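Long-range contacts in phospholipase C-beta (PLC-beta) (Sepia officinalis, PDB 3QR0), which belongs to the phospholipase C-beta family and combines PH, EF-hand-like, TIM-barrel and C2 domains in one chain that also holds a calcium ion: residues 403-408 / 464-469; 105-110 / 117-122; 719-724 / 734-739; 653-658 / 700-705. All coordinates share one frame; numbering follows the deposited sequence.

Contact 3 is the most deeply buried of the four: every touching residue is enclosed, and it joins the two strands of a C2 hairpin. Contact 4, in the same domain, is only partly buried and sets a strand against a coil. The two meet where I721 CD1 packs on I656 CD1, 4.0 Å away. Contact 2 is also an antiparallel hairpin, but in the PH domain, with polar side-chain bonding added at its hairpin end. Contact 1 belongs to the TIM barrel and has no hydrogen bond between its segments, relying on one aromatic ring. Its centre lies about 23 Å from that of contact 2 and about 43 Å from that of contact 4.

Contact 1 of 4, residues 403-408 / 464-469; sequences SAFKVS and KKILIK
F405 lays its ring flat over the backbone of K464, and this overlap is the tight part of the contact. K464 CA sits above the middle of the ring, 3.6 Å from the centroid and 13° off the normal, a clear CH-pi contact. The far corner of the ring is closer still to the backbone, with F405 CZ 3.4 Å from K464 C. Beyond it, I466 brings CG1 to 3.9 Å from F405 CZ. The opposite face of the ring is covered from its own segment by the methyl of A404, set toward the rim, while the carbonyl oxygen of S408 lies in plane at the edge. With CG anti to the carbonyl carbon (chi1 -53°), F405 can reach out of the type I turn S403-K406 and be sandwiched in this way.

Packing thins from there. A404 CB and I466 CD1 are 4.5 Å apart, and on the solvent side the exposed K464 chain bends at its middle torsions, bringing CD to 4.0 Å from F405 CB. K465 turns away and gives its NZ to E438 O.

In the TIM-barrel fold, this joins the loop after helix 393-403 to the entry of strand 466-469. The strand between them, 412-418, also supports the ring through V412 and carries E417, a ligand of the calcium ion. Because no hydrogen bond links the two segments, the contact itself rests on dispersion and on the CH-pi overlap, in which the K464 CA-H, probably polarised by its flanking amides, points at the electron-rich face.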
loop_
_atom_site.group_PDB
_atom_site.type_symbol
_atom_site.label_atom_id
_atom_site.label_comp_id
_atom_site.label_asym_id
_atom_site.label_seq_id
_atom_site.Cartn_x
_atom_site.Cartn_y
_atom_site.Cartn_z
ATOM N N SER A 403 -5.424 15.781 7.245
ATOM C CA SER A 403 -5.149 14.376 6.936
ATOM C C SER A 403 -3.748 13.898 7.324
ATOM O O SER A 403 -3.490 12.697 7.337
ATOM C CB SER A 403 -5.378 14.134 5.443
ATOM O OG SER A 403 -6.696 14.513 5.076
ATOM N N ALA A 404 -2.860 14.832 7.659
ATOM C CA ALA A 404 -1.434 14.538 7.852
ATOM C C ALA A 404 -1.141 13.348 8.759
ATOM O O ALA A 404 -0.263 12.544 8.458
ATOM C CB ALA A 404 -0.714 15.775 8.383
ATOM N N PHE A 405 -1.871 13.239 9.866
ATOM C CA PHE A 405 -1.582 12.222 10.864
ATOM C C PHE A 405 -2.745 11.278 11.172
ATOM O O PHE A 405 -2.796 10.689 12.253
ATOM C CB PHE A 405 -1.043 12.900 12.129
ATOM C CG PHE A 405 0.119 13.812 11.853
ATOM C CD1 PHE A 405 1.344 13.286 11.459
ATOM C CD2 PHE A 405 -0.024 15.190 11.918
ATOM C CE1 PHE A 405 2.418 14.119 11.171
ATOM C CE2 PHE A 405 1.043 16.029 11.633
ATOM C CZ PHE A 405 2.267 15.496 11.260
ATOM N N LYS A 406 -3.652 11.104 10.212
ATOM C CA LYS A 406 -4.775 10.177 10.381
ATOM C C LYS A 406 -4.348 8.710 10.331
ATOM O O LYS A 406 -4.938 7.882 11.028
ATOM C CB LYS A 406 -5.890 10.428 9.345
ATOM C CG LYS A 406 -6.766 11.617 9.675
ATOM C CD LYS A 406 -8.031 11.695 8.793
ATOM C CE LYS A 406 -9.221 10.972 9.426
ATOM N NZ LYS A 406 -10.504 11.235 8.690
ATOM N N VAL A 407 -3.346 8.382 9.513
ATOM C CA VAL A 407 -2.898 6.990 9.383
ATOM C C VAL A 407 -1.495 6.739 9.923
ATOM O O VAL A 407 -1.154 5.599 10.215
ATOM C CB VAL A 407 -2.972 6.470 7.923
ATOM C CG1 VAL A 407 -4.323 6.813 7.306
ATOM C CG2 VAL A 407 -1.814 7.014 7.086
ATOM N N SER A 408 -0.696 7.795 10.056
ATOM C CA SER A 408 0.651 7.699 10.615
ATOM C C SER A 408 0.912 8.858 11.564
ATOM O O SER A 408 0.543 9.990 11.268
ATOM C CB SER A 408 1.688 7.730 9.489
ATOM O OG SER A 408 3.009 7.818 10.001
ATOM N N LYS A 464 4.026 13.702 14.825
ATOM C CA LYS A 464 2.993 14.733 14.712
ATOM C C LYS A 464 3.570 16.113 14.393
ATOM O O LYS A 464 3.012 17.127 14.809
ATOM C CB LYS A 464 2.144 14.789 15.991
ATOM C CG LYS A 464 1.469 13.460 16.350
ATOM C CD LYS A 464 0.017 13.426 15.932
ATOM C CE LYS A 464 -0.861 14.231 16.882
ATOM N NZ LYS A 464 -2.090 14.731 16.197
ATOM N N LYS A 465 4.678 16.151 13.656
ATOM C CA LYS A 465 5.273 17.413 13.223
ATOM C C LYS A 465 5.374 17.494 11.701
ATOM O O LYS A 465 5.623 16.489 11.025
ATOM C CB LYS A 465 6.658 17.615 13.844
ATOM C CG LYS A 465 6.669 17.674 15.374
ATOM C CD LYS A 465 5.982 18.922 15.893
ATOM C CE LYS A 465 5.892 18.932 17.409
ATOM N NZ LYS A 465 4.970 20.006 17.853
ATOM N N ILE A 466 5.151 18.700 11.183
ATOM C CA ILE A 466 5.259 19.005 9.764
ATOM C C ILE A 466 6.502 19.863 9.578
ATOM O O ILE A 466 6.647 20.905 10.230
ATOM C CB ILE A 466 4.017 19.771 9.262
ATOM C CG1 ILE A 466 2.786 18.856 9.292
ATOM C CG2 ILE A 466 4.246 20.312 7.837
ATOM C CD1 ILE A 466 1.463 19.605 9.280
ATOM N N LEU A 467 7.416 19.397 8.729
ATOM C CA LEU A 467 8.647 20.121 8.435
ATOM C C LEU A 467 8.552 20.784 7.072
ATOM O O LEU A 467 7.979 20.216 6.133
ATOM C CB LEU A 467 9.861 19.190 8.477
ATOM C CG LEU A 467 10.295 18.772 9.881
ATOM C CD1 LEU A 467 9.456 17.607 10.357
ATOM C CD2 LEU A 467 11.783 18.415 9.906
ATOM N N ILE A 468 9.108 21.987 6.978
ATOM C CA ILE A 468 9.085 22.759 5.748
ATOM C C ILE A 468 10.444 22.712 5.078
ATOM O O ILE A 468 11.445 23.108 5.674
ATOM C CB ILE A 468 8.744 24.248 5.993
ATOM C CG1 ILE A 468 7.441 24.388 6.784
ATOM C CG2 ILE A 468 8.641 24.986 4.656
ATOM C CD1 ILE A 468 6.244 23.752 6.120
ATOM N N LYS A 469 10.456 22.241 3.834
ATOM C CA LYS A 469 11.641 22.262 2.986
ATOM C C LYS A 469 11.490 23.417 1.999
ATOM O O LYS A 469 10.661 23.371 1.084
ATOM C CB LYS A 469 11.798 20.929 2.252
ATOM C CG LYS A 469 12.850 20.916 1.143
ATOM C CD LYS A 469 12.782 19.628 0.334
ATOM C CE LYS A 469 13.442 19.777 -1.032
ATOM N NZ LYS A 469 12.785 20.817 -1.896
#

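Contact 2 of 4, residues 105-110 / 117-122; sequences CVTICH and LEWTHL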
loop_
_atom_site.group_PDB
_atom_site.type_symbol
_atom_site.label_atom_id
_atom_site.label_comp_id
_atom_site.label_asym_id
_atom_site.label_seq_id
_atom_site.Cartn_x
_atom_site.Cartn_y
_atom_site.Cartn_z
ATOM N N CYS A 105 -23.209 16.289 10.032
ATOM C CA CYS A 105 -22.872 15.754 8.710
ATOM C C CYS A 105 -21.694 14.784 8.730
ATOM O O CYS A 105 -20.715 14.991 9.444
ATOM C CB CYS A 105 -22.583 16.892 7.726
ATOM S SG CYS A 105 -24.081 17.774 7.244
ATOM N N VAL A 106 -21.819 13.727 7.927
ATOM C CA VAL A 106 -20.776 12.736 7.738
ATOM C C VAL A 106 -20.599 12.519 6.238
ATOM O O VAL A 106 -21.577 12.318 5.521
ATOM C CB VAL A 106 -21.136 11.390 8.402
ATOM C CG1 VAL A 106 -20.092 10.315 8.053
ATOM C CG2 VAL A 106 -21.255 11.559 9.905
ATOM N N THR A 107 -19.350 12.564 5.778
ATOM C CA THR A 107 -19.018 12.384 4.365
ATOM C C THR A 107 -18.063 11.211 4.234
ATOM O O THR A 107 -17.065 11.148 4.945
ATOM C CB THR A 107 -18.328 13.635 3.792
ATOM O OG1 THR A 107 -19.179 14.768 3.944
ATOM C CG2 THR A 107 -18.001 13.460 2.323
ATOM N N ILE A 108 -18.382 10.286 3.336
ATOM C CA ILE A 108 -17.538 9.125 3.091
ATOM C C ILE A 108 -17.034 9.194 1.652
ATOM O O ILE A 108 -17.811 9.468 0.735
ATOM C CB ILE A 108 -18.313 7.808 3.294
ATOM C CG1 ILE A 108 -19.019 7.794 4.653
ATOM C CG2 ILE A 108 -17.374 6.605 3.178
ATOM C CD1 ILE A 108 -19.924 6.581 4.871
ATOM N N CYS A 109 -15.736 8.981 1.452
ATOM C CA CYS A 109 -15.224 8.774 0.099
ATOM C C CYS A 109 -14.631 7.386 -0.045
ATOM O O CYS A 109 -13.960 6.873 0.856
ATOM C CB CYS A 109 -14.223 9.846 -0.324
ATOM S SG CYS A 109 -12.788 10.036 0.709
ATOM N N HIS A 110 -14.901 6.793 -1.201
ATOM C CA HIS A 110 -14.546 5.418 -1.489
ATOM C C HIS A 110 -14.150 5.287 -2.949
ATOM O O HIS A 110 -14.653 6.007 -3.819
ATOM C CB HIS A 110 -15.714 4.472 -1.165
ATOM C CG HIS A 110 -17.068 5.054 -1.445
ATOM N ND1 HIS A 110 -17.756 4.816 -2.616
ATOM C CD2 HIS A 110 -17.863 5.863 -0.702
ATOM C CE1 HIS A 110 -18.912 5.455 -2.585
ATOM N NE2 HIS A 110 -19.000 6.102 -1.436
ATOM N N LEU A 117 -12.668 8.736 -7.119
ATOM C CA LEU A 117 -13.452 8.603 -5.891
ATOM C C LEU A 117 -14.939 8.739 -6.161
ATOM O O LEU A 117 -15.356 9.458 -7.068
ATOM C CB LEU A 117 -13.035 9.665 -4.875
ATOM C CG LEU A 117 -11.588 9.643 -4.386
ATOM C CD1 LEU A 117 -11.335 10.873 -3.511
ATOM C CD2 LEU A 117 -11.282 8.342 -3.631
ATOM N N GLU A 118 -15.733 8.026 -5.370
ATOM C CA GLU A 118 -17.156 8.275 -5.283
ATOM C C GLU A 118 -17.444 8.652 -3.834
ATOM O O GLU A 118 -16.607 8.444 -2.955
ATOM C CB GLU A 118 -17.953 7.062 -5.770
ATOM C CG GLU A 118 -17.739 6.833 -7.281
ATOM C CD GLU A 118 -18.518 5.664 -7.857
ATOM O OE1 GLU A 118 -18.866 4.733 -7.106
ATOM O OE2 GLU A 118 -18.767 5.669 -9.085
ATOM N N TRP A 119 -18.605 9.251 -3.608
ATOM C CA TRP A 119 -18.900 9.905 -2.344
ATOM C C TRP A 119 -20.280 9.515 -1.829
ATOM O O TRP A 119 -21.225 9.363 -2.606
ATOM C CB TRP A 119 -18.822 11.427 -2.516
ATOM C CG TRP A 119 -17.469 11.912 -2.907
ATOM C CD1 TRP A 119 -16.941 11.946 -4.171
ATOM C CD2 TRP A 119 -16.459 12.429 -2.037
ATOM N NE1 TRP A 119 -15.661 12.446 -4.135
ATOM C CE2 TRP A 119 -15.340 12.750 -2.839
ATOM C CE3 TRP A 119 -16.388 12.652 -0.656
ATOM C CZ2 TRP A 119 -14.167 13.279 -2.306
ATOM C CZ3 TRP A 119 -15.226 13.190 -0.128
ATOM C CH2 TRP A 119 -14.128 13.495 -0.953
ATOM N N THR A 120 -20.377 9.360 -0.509
ATOM C CA THR A 120 -21.643 9.112 0.173
ATOM C C THR A 120 -21.807 10.186 1.250
ATOM O O THR A 120 -20.876 10.440 2.024
ATOM C CB THR A 120 -21.659 7.703 0.801
ATOM O OG1 THR A 120 -21.417 6.723 -0.219
ATOM C CG2 THR A 120 -22.995 7.413 1.480
ATOM N N HIS A 121 -22.977 10.822 1.284
ATOM C CA HIS A 121 -23.224 11.949 2.177
ATOM C C HIS A 121 -24.387 11.644 3.111
ATOM O O HIS A 121 -25.459 11.229 2.661
ATOM C CB HIS A 121 -23.537 13.213 1.383
ATOM C CG HIS A 121 -22.511 13.554 0.350
ATOM N ND1 HIS A 121 -21.280 14.086 0.671
ATOM C CD2 HIS A 121 -22.538 13.451 -0.999
ATOM C CE1 HIS A 121 -20.593 14.297 -0.440
ATOM N NE2 HIS A 121 -21.333 13.917 -1.466
ATOM N N LEU A 122 -24.168 11.877 4.403
ATOM C CA LEU A 122 -25.121 11.500 5.446
ATOM C C LEU A 122 -25.293 12.617 6.460
ATOM O O LEU A 122 -24.358 13.380 6.693
ATOM C CB LEU A 122 -24.614 10.264 6.181
ATOM C CG LEU A 122 -24.334 9.035 5.324
ATOM C CD1 LEU A 122 -23.588 7.979 6.133
ATOM C CD2 LEU A 122 -25.638 8.486 4.771
HETATM O O HOH W 1 -21.491 15.108 3.181
HETATM O O HOH W 2 -16.498 3.649 -4.949
#
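H110 reaches diagonally across the strand pair to bond T120, two residues beyond its direct partner E118. Its NE2 lies 2.8 Å from T120 OG1, and either atom could be the donor. A first torsion of only 35° tucks the imidazole back over the neighbouring strand, where E118 O sits beneath the centre of one face. That same oxygen accepts a bond from H110 N. A water in the plane of the ring meets ND1 at its edge, so both ring nitrogens of H110 have partners.

These two strands are consecutive in the antiparallel sheet of the PH domain, and helix 127-141 follows them in the chain. V106, I108 and H110 form the hydrogen-bonded pairs with L122, T120 and E118; the bond from E118 N to H110 O is almost straight, at 2.8 Å and 179°.

On the face carrying C109 and W119, C109 CB stands over the six-membered ring of the indole, 3.5 Å from its centroid. Its sulfur reaches the same ring obliquely, with SG 4.4 Å from the centroid. T107 approaches the ring edge instead, CG2 lying 3.5 Å from W119 CE3. Further along, H121 stacks on W31, and T107 OG1 bonds K80 N.

Contact 3 of 4, residues 719-724 / 734-739; sequences VRIIVS and RVMPLD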
loop_
_atom_site.group_PDB
_atom_site.type_symbol
_atom_site.label_atom_id
_atom_site.label_comp_id
_atom_site.label_asym_id
_atom_site.label_seq_id
_atom_site.Cartn_x
_atom_site.Cartn_y
_atom_site.Cartn_z
ATOM N N VAL A 719 10.055 -9.520 -4.172
ATOM C CA VAL A 719 9.517 -10.380 -5.211
ATOM C C VAL A 719 8.059 -9.995 -5.402
ATOM O O VAL A 719 7.373 -9.601 -4.439
ATOM C CB VAL A 719 9.694 -11.888 -4.871
ATOM C CG1 VAL A 719 8.895 -12.280 -3.625
ATOM C CG2 VAL A 719 9.303 -12.749 -6.060
ATOM N N ARG A 720 7.598 -10.058 -6.648
ATOM C CA ARG A 720 6.273 -9.586 -6.991
ATOM C C ARG A 720 5.557 -10.566 -7.902
ATOM O O ARG A 720 6.104 -10.971 -8.928
ATOM C CB ARG A 720 6.366 -8.231 -7.687
ATOM C CG ARG A 720 5.025 -7.604 -7.966
ATOM C CD ARG A 720 5.177 -6.201 -8.492
ATOM N NE ARG A 720 3.894 -5.662 -8.929
ATOM C CZ ARG A 720 3.661 -5.078 -10.102
ATOM N NH1 ARG A 720 4.620 -4.935 -11.013
ATOM N NH2 ARG A 720 2.443 -4.635 -10.368
ATOM N N ILE A 721 4.332 -10.926 -7.521
ATOM C CA ILE A 721 3.446 -11.743 -8.351
ATOM C C ILE A 721 2.438 -10.830 -9.045
ATOM O O ILE A 721 1.780 -10.030 -8.385
ATOM C CB ILE A 721 2.696 -12.796 -7.497
ATOM C CG1 ILE A 721 3.672 -13.859 -6.978
ATOM C CG2 ILE A 721 1.588 -13.471 -8.309
ATOM C CD1 ILE A 721 3.023 -14.899 -6.037
ATOM N N ILE A 722 2.327 -10.942 -10.369
ATOM C CA ILE A 722 1.370 -10.155 -11.146
ATOM C C ILE A 722 0.473 -11.095 -11.947
ATOM O O ILE A 722 0.959 -11.959 -12.670
ATOM C CB ILE A 722 2.062 -9.168 -12.126
ATOM C CG1 ILE A 722 3.138 -8.331 -11.422
ATOM C CG2 ILE A 722 1.016 -8.242 -12.753
ATOM C CD1 ILE A 722 4.530 -8.934 -11.456
ATOM N N VAL A 723 -0.836 -10.932 -11.806
ATOM C CA VAL A 723 -1.786 -11.733 -12.562
ATOM C C VAL A 723 -2.468 -10.851 -13.602
ATOM O O VAL A 723 -2.939 -9.757 -13.280
ATOM C CB VAL A 723 -2.846 -12.387 -11.661
ATOM C CG1 VAL A 723 -3.734 -13.310 -12.486
ATOM C CG2 VAL A 723 -2.186 -13.155 -10.507
ATOM N N SER A 724 -2.519 -11.341 -14.839
ATOM C CA SER A 724 -3.103 -10.606 -15.960
ATOM C C SER A 724 -4.038 -11.481 -16.781
ATOM O O SER A 724 -3.901 -12.706 -16.802
ATOM C CB SER A 724 -1.992 -10.084 -16.877
ATOM O OG SER A 724 -1.090 -9.249 -16.171
ATOM N N ARG A 734 0.828 -8.845 -5.905
ATOM C CA ARG A 734 1.247 -8.861 -4.508
ATOM C C ARG A 734 2.759 -8.682 -4.419
ATOM O O ARG A 734 3.505 -9.403 -5.076
ATOM C CB ARG A 734 0.818 -10.167 -3.833
ATOM C CG ARG A 734 1.004 -10.190 -2.317
ATOM C CD ARG A 734 0.089 -9.203 -1.612
ATOM N NE ARG A 734 0.308 -9.226 -0.165
ATOM C CZ ARG A 734 -0.395 -9.942 0.709
ATOM N NH1 ARG A 734 -1.417 -10.705 0.319
ATOM N NH2 ARG A 734 -0.080 -9.881 1.998
ATOM N N VAL A 735 3.191 -7.713 -3.609
ATOM C CA VAL A 735 4.604 -7.444 -3.377
ATOM C C VAL A 735 5.016 -8.082 -2.051
ATOM O O VAL A 735 4.363 -7.872 -1.027
ATOM C CB VAL A 735 4.880 -5.922 -3.349
ATOM C CG1 VAL A 735 6.318 -5.629 -2.936
ATOM C CG2 VAL A 735 4.599 -5.307 -4.714
ATOM N N MET A 736 6.087 -8.870 -2.085
ATOM C CA MET A 736 6.589 -9.571 -0.915
ATOM C C MET A 736 8.071 -9.232 -0.717
ATOM O O MET A 736 8.926 -9.773 -1.408
ATOM C CB MET A 736 6.414 -11.078 -1.101
ATOM C CG MET A 736 4.959 -11.534 -1.097
ATOM S SD MET A 736 4.790 -13.278 -1.529
ATOM C CE MET A 736 5.093 -13.207 -3.292
ATOM N N PRO A 737 8.378 -8.314 0.214
ATOM C CA PRO A 737 9.783 -8.007 0.504
ATOM C C PRO A 737 10.514 -9.251 0.998
ATOM O O PRO A 737 9.937 -10.026 1.757
ATOM C CB PRO A 737 9.686 -6.955 1.613
ATOM C CG PRO A 737 8.326 -6.367 1.457
ATOM C CD PRO A 737 7.467 -7.507 1.042
ATOM N N LEU A 738 11.755 -9.451 0.560
ATOM C CA LEU A 738 12.512 -10.649 0.938
ATOM C C LEU A 738 12.950 -10.603 2.398
ATOM O O LEU A 738 13.215 -11.643 2.993
ATOM C CB LEU A 738 13.733 -10.858 0.043
ATOM C CG LEU A 738 13.515 -10.981 -1.465
ATOM C CD1 LEU A 738 14.779 -11.541 -2.109
ATOM C CD2 LEU A 738 12.300 -11.841 -1.804
ATOM N N ASP A 739 13.039 -9.397 2.957
ATOM C CA ASP A 739 13.204 -9.222 4.399
ATOM C C ASP A 739 11.923 -9.723 5.075
ATOM O O ASP A 739 10.891 -9.064 5.026
ATOM C CB ASP A 739 13.461 -7.741 4.723
ATOM C CG ASP A 739 13.664 -7.473 6.215
ATOM O OD1 ASP A 739 13.618 -6.280 6.605
ATOM O OD2 ASP A 739 13.868 -8.428 6.999
#
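The hairpin of strands 718-725 and 730-737 belongs to the C2 beta-sandwich, and here it pairs V719 with M736 and I721 with R734, with R720 and V735 the non-hydrogen-bonded pair between them. The strands run antiparallel, their axes 4.8 Å apart and 167° between directions, and 730-737 is the outermost strand of its sheet. The outer pairs are hydrogen-bonded in each direction. M736 N meets V719 O head-on at 2.8 Å, whereas V719 N comes to M736 O from well above the carbonyl plane.

Beside that tilted bond, V719 CG1 lies 3.3 Å from M736 O, since a first torsion of 64° sets this methyl between its own backbone N and carbonyl carbon. The same methyl touches M736 CB at 3.7 Å and L738 CD2 at 3.9 Å. V719 and I721 face inward, against I654 and I656 of strand 650-660 in the facing sheet, and L738 lies on I652.

The other face of the hairpin is covered by helix 605-613. There R720 stretches out from CG to NE, and its CD rests 3.9 Å from V735 CG2. I722 CG1, from its own strand, lies under the guanidinium; the bonds of NE to H733 ND1 and NH1 to Y676 OH fix how the flat group is turned, and NH1 also meets a glycerol, probably from the crystallisation liquor. The head of R734 leads away to P749 O. On the inward side, M736 runs extended to its sulfur and then bends at chi3 (-74°), which brings CE to 3.8 Å from I721 CD1.

Contact 4 of 4, residues 653-658 / 700-705; sequences EIKIIS and YYDEKV
I657 O takes the amide of D702, and I656 O that of E703, where a coil lies along strand 650-660 of the C2 domain. The first bond is short and straight, D702 N to I657 O being 2.8 Å at 177°; the second, from E703 N to I656 O, is 3.1 Å. I656 O comes just before, and I657 O within, a classic beta bulge in which I657 and S658 both face F764 of strand 761-771.

Side chains pack along the rest of the contact. I656 CG2 lies alongside the Y701 ring, 3.8 Å from CD2, and at the far end V705 CG2 rests 3.7 Å from E653 CB. K655 reaches out extended across the coil, beside the D702 side chain, until its last torsion (55°) turns the amine toward E703 O. That oxygen accepts NZ at 2.7 Å, the amine standing 48° out of its carbonyl plane, whereas D702 OD1 gives K655 NZ only a long salt bridge, 3.8 Å. One water links I654 O and I656 N to K704 O; another joins K655 NZ to V705 N.

A second shell holds the coil. S658 OG is bonded to E230 of helix 230-238, K690 NZ bonds Y701 O and forms a salt bridge with E703 OE1, and Y701 OH reaches S669 OG.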
loop_
_atom_site.group_PDB
_atom_site.type_symbol
_atom_site.label_atom_id
_atom_site.label_comp_id
_atom_site.label_asym_id
_atom_site.label_seq_id
_atom_site.Cartn_x
_atom_site.Cartn_y
_atom_site.Cartn_z
ATOM N N GLU A 653 12.871 -19.228 -4.948
ATOM C CA GLU A 653 12.189 -20.001 -5.980
ATOM C C GLU A 653 10.694 -19.831 -5.793
ATOM O O GLU A 653 10.187 -19.912 -4.669
ATOM C CB GLU A 653 12.587 -21.481 -5.924
ATOM C CG GLU A 653 14.099 -21.698 -5.866
ATOM C CD GLU A 653 14.521 -23.157 -5.960
ATOM O OE1 GLU A 653 13.643 -24.047 -6.006
ATOM O OE2 GLU A 653 15.748 -23.410 -5.985
ATOM N N ILE A 654 9.991 -19.552 -6.885
ATOM C CA ILE A 654 8.555 -19.325 -6.823
ATOM C C ILE A 654 7.888 -20.237 -7.840
ATOM O O ILE A 654 8.101 -20.093 -9.044
ATOM C CB ILE A 654 8.184 -17.855 -7.135
ATOM C CG1 ILE A 654 8.969 -16.878 -6.254
ATOM C CG2 ILE A 654 6.677 -17.640 -6.977
ATOM C CD1 ILE A 654 8.612 -16.920 -4.791
ATOM N N LYS A 655 7.108 -21.193 -7.344
ATOM C CA LYS A 655 6.301 -22.055 -8.194
ATOM C C LYS A 655 4.854 -21.581 -8.133
ATOM O O LYS A 655 4.237 -21.616 -7.069
ATOM C CB LYS A 655 6.404 -23.506 -7.723
ATOM C CG LYS A 655 5.664 -24.499 -8.601
ATOM C CD LYS A 655 5.677 -25.896 -8.001
ATOM C CE LYS A 655 4.869 -26.869 -8.848
ATOM N NZ LYS A 655 5.333 -26.904 -10.270
ATOM N N ILE A 656 4.323 -21.129 -9.268
ATOM C CA ILE A 656 2.922 -20.727 -9.370
ATOM C C ILE A 656 2.079 -21.967 -9.650
ATOM O O ILE A 656 2.208 -22.589 -10.707
ATOM C CB ILE A 656 2.703 -19.678 -10.491
ATOM C CG1 ILE A 656 3.569 -18.436 -10.255
ATOM C CG2 ILE A 656 1.219 -19.277 -10.589
ATOM C CD1 ILE A 656 3.277 -17.700 -8.948
ATOM N N ILE A 657 1.218 -22.325 -8.702
ATOM C CA ILE A 657 0.464 -23.576 -8.772
ATOM C C ILE A 657 -0.941 -23.347 -9.317
ATOM O O ILE A 657 -1.340 -23.971 -10.304
ATOM C CB ILE A 657 0.395 -24.257 -7.386
ATOM C CG1 ILE A 657 1.806 -24.645 -6.920
ATOM C CG2 ILE A 657 -0.472 -25.501 -7.431
ATOM C CD1 ILE A 657 1.873 -25.043 -5.465
ATOM N N SER A 658 -1.682 -22.446 -8.683
ATOM C CA SER A 658 -3.059 -22.185 -9.073
ATOM C C SER A 658 -3.512 -20.801 -8.626
ATOM O O SER A 658 -2.768 -20.075 -7.973
ATOM C CB SER A 658 -3.978 -23.251 -8.474
ATOM O OG SER A 658 -4.020 -23.151 -7.062
ATOM N N TYR A 700 -5.728 -23.813 -12.931
ATOM C CA TYR A 700 -4.646 -24.635 -12.380
ATOM C C TYR A 700 -3.431 -24.578 -13.302
ATOM O O TYR A 700 -3.361 -25.293 -14.294
ATOM C CB TYR A 700 -5.147 -26.074 -12.174
ATOM C CG TYR A 700 -4.149 -27.061 -11.583
ATOM C CD1 TYR A 700 -3.281 -26.692 -10.560
ATOM C CD2 TYR A 700 -4.107 -28.384 -12.026
ATOM C CE1 TYR A 700 -2.376 -27.605 -10.013
ATOM C CE2 TYR A 700 -3.209 -29.305 -11.482
ATOM C CZ TYR A 700 -2.351 -28.904 -10.471
ATOM O OH TYR A 700 -1.458 -29.795 -9.926
ATOM N N TYR A 701 -2.474 -23.711 -12.975
ATOM C CA TYR A 701 -1.325 -23.458 -13.852
ATOM C C TYR A 701 -0.316 -24.597 -13.781
ATOM O O TYR A 701 0.197 -25.038 -14.810
ATOM C CB TYR A 701 -0.632 -22.133 -13.502
ATOM C CG TYR A 701 -1.573 -20.954 -13.432
ATOM C CD1 TYR A 701 -2.014 -20.309 -14.591
ATOM C CD2 TYR A 701 -2.037 -20.493 -12.209
ATOM C CE1 TYR A 701 -2.888 -19.226 -14.520
ATOM C CE2 TYR A 701 -2.906 -19.416 -12.130
ATOM C CZ TYR A 701 -3.330 -18.788 -13.284
ATOM O OH TYR A 701 -4.197 -17.722 -13.183
ATOM N N ASP A 702 -0.038 -25.066 -12.564
ATOM C CA ASP A 702 0.950 -26.114 -12.332
ATOM C C ASP A 702 2.225 -25.827 -13.126
ATOM O O ASP A 702 2.681 -26.648 -13.929
ATOM C CB ASP A 702 0.366 -27.482 -12.706
ATOM C CG ASP A 702 1.260 -28.636 -12.292
ATOM O OD1 ASP A 702 1.993 -28.510 -11.290
ATOM O OD2 ASP A 702 1.223 -29.672 -12.973
ATOM N N GLU A 703 2.782 -24.643 -12.906
ATOM C CA GLU A 703 3.915 -24.171 -13.691
ATOM C C GLU A 703 5.220 -24.651 -13.087
ATOM O O GLU A 703 5.348 -24.736 -11.869
ATOM C CB GLU A 703 3.916 -22.644 -13.761
ATOM C CG GLU A 703 4.847 -22.058 -14.820
ATOM C CD GLU A 703 4.434 -22.402 -16.244
ATOM O OE1 GLU A 703 3.219 -22.523 -16.513
ATOM O OE2 GLU A 703 5.334 -22.545 -17.101
ATOM N N LYS A 704 6.183 -24.970 -13.948
ATOM C CA LYS A 704 7.536 -25.267 -13.509
ATOM C C LYS A 704 8.065 -24.079 -12.701
ATOM O O LYS A 704 7.773 -22.924 -13.018
ATOM C CB LYS A 704 8.439 -25.545 -14.718
ATOM C CG LYS A 704 9.916 -25.779 -14.389
ATOM C CD LYS A 704 10.121 -27.022 -13.525
ATOM C CE LYS A 704 11.568 -27.174 -13.071
ATOM N NZ LYS A 704 11.688 -28.120 -11.914
ATOM N N VAL A 705 8.832 -24.372 -11.656
ATOM C CA VAL A 705 9.308 -23.342 -10.736
ATOM C C VAL A 705 10.139 -22.252 -11.428
ATOM O O VAL A 705 10.911 -22.532 -12.351
ATOM C CB VAL A 705 10.129 -23.966 -9.577
ATOM C CG1 VAL A 705 11.382 -24.663 -10.105
ATOM C CG2 VAL A 705 10.483 -22.913 -8.550
HETATM O O HOH W 3 6.131 -20.989 -11.494
HETATM O O HOH W 4 8.435 -27.292 -10.458
#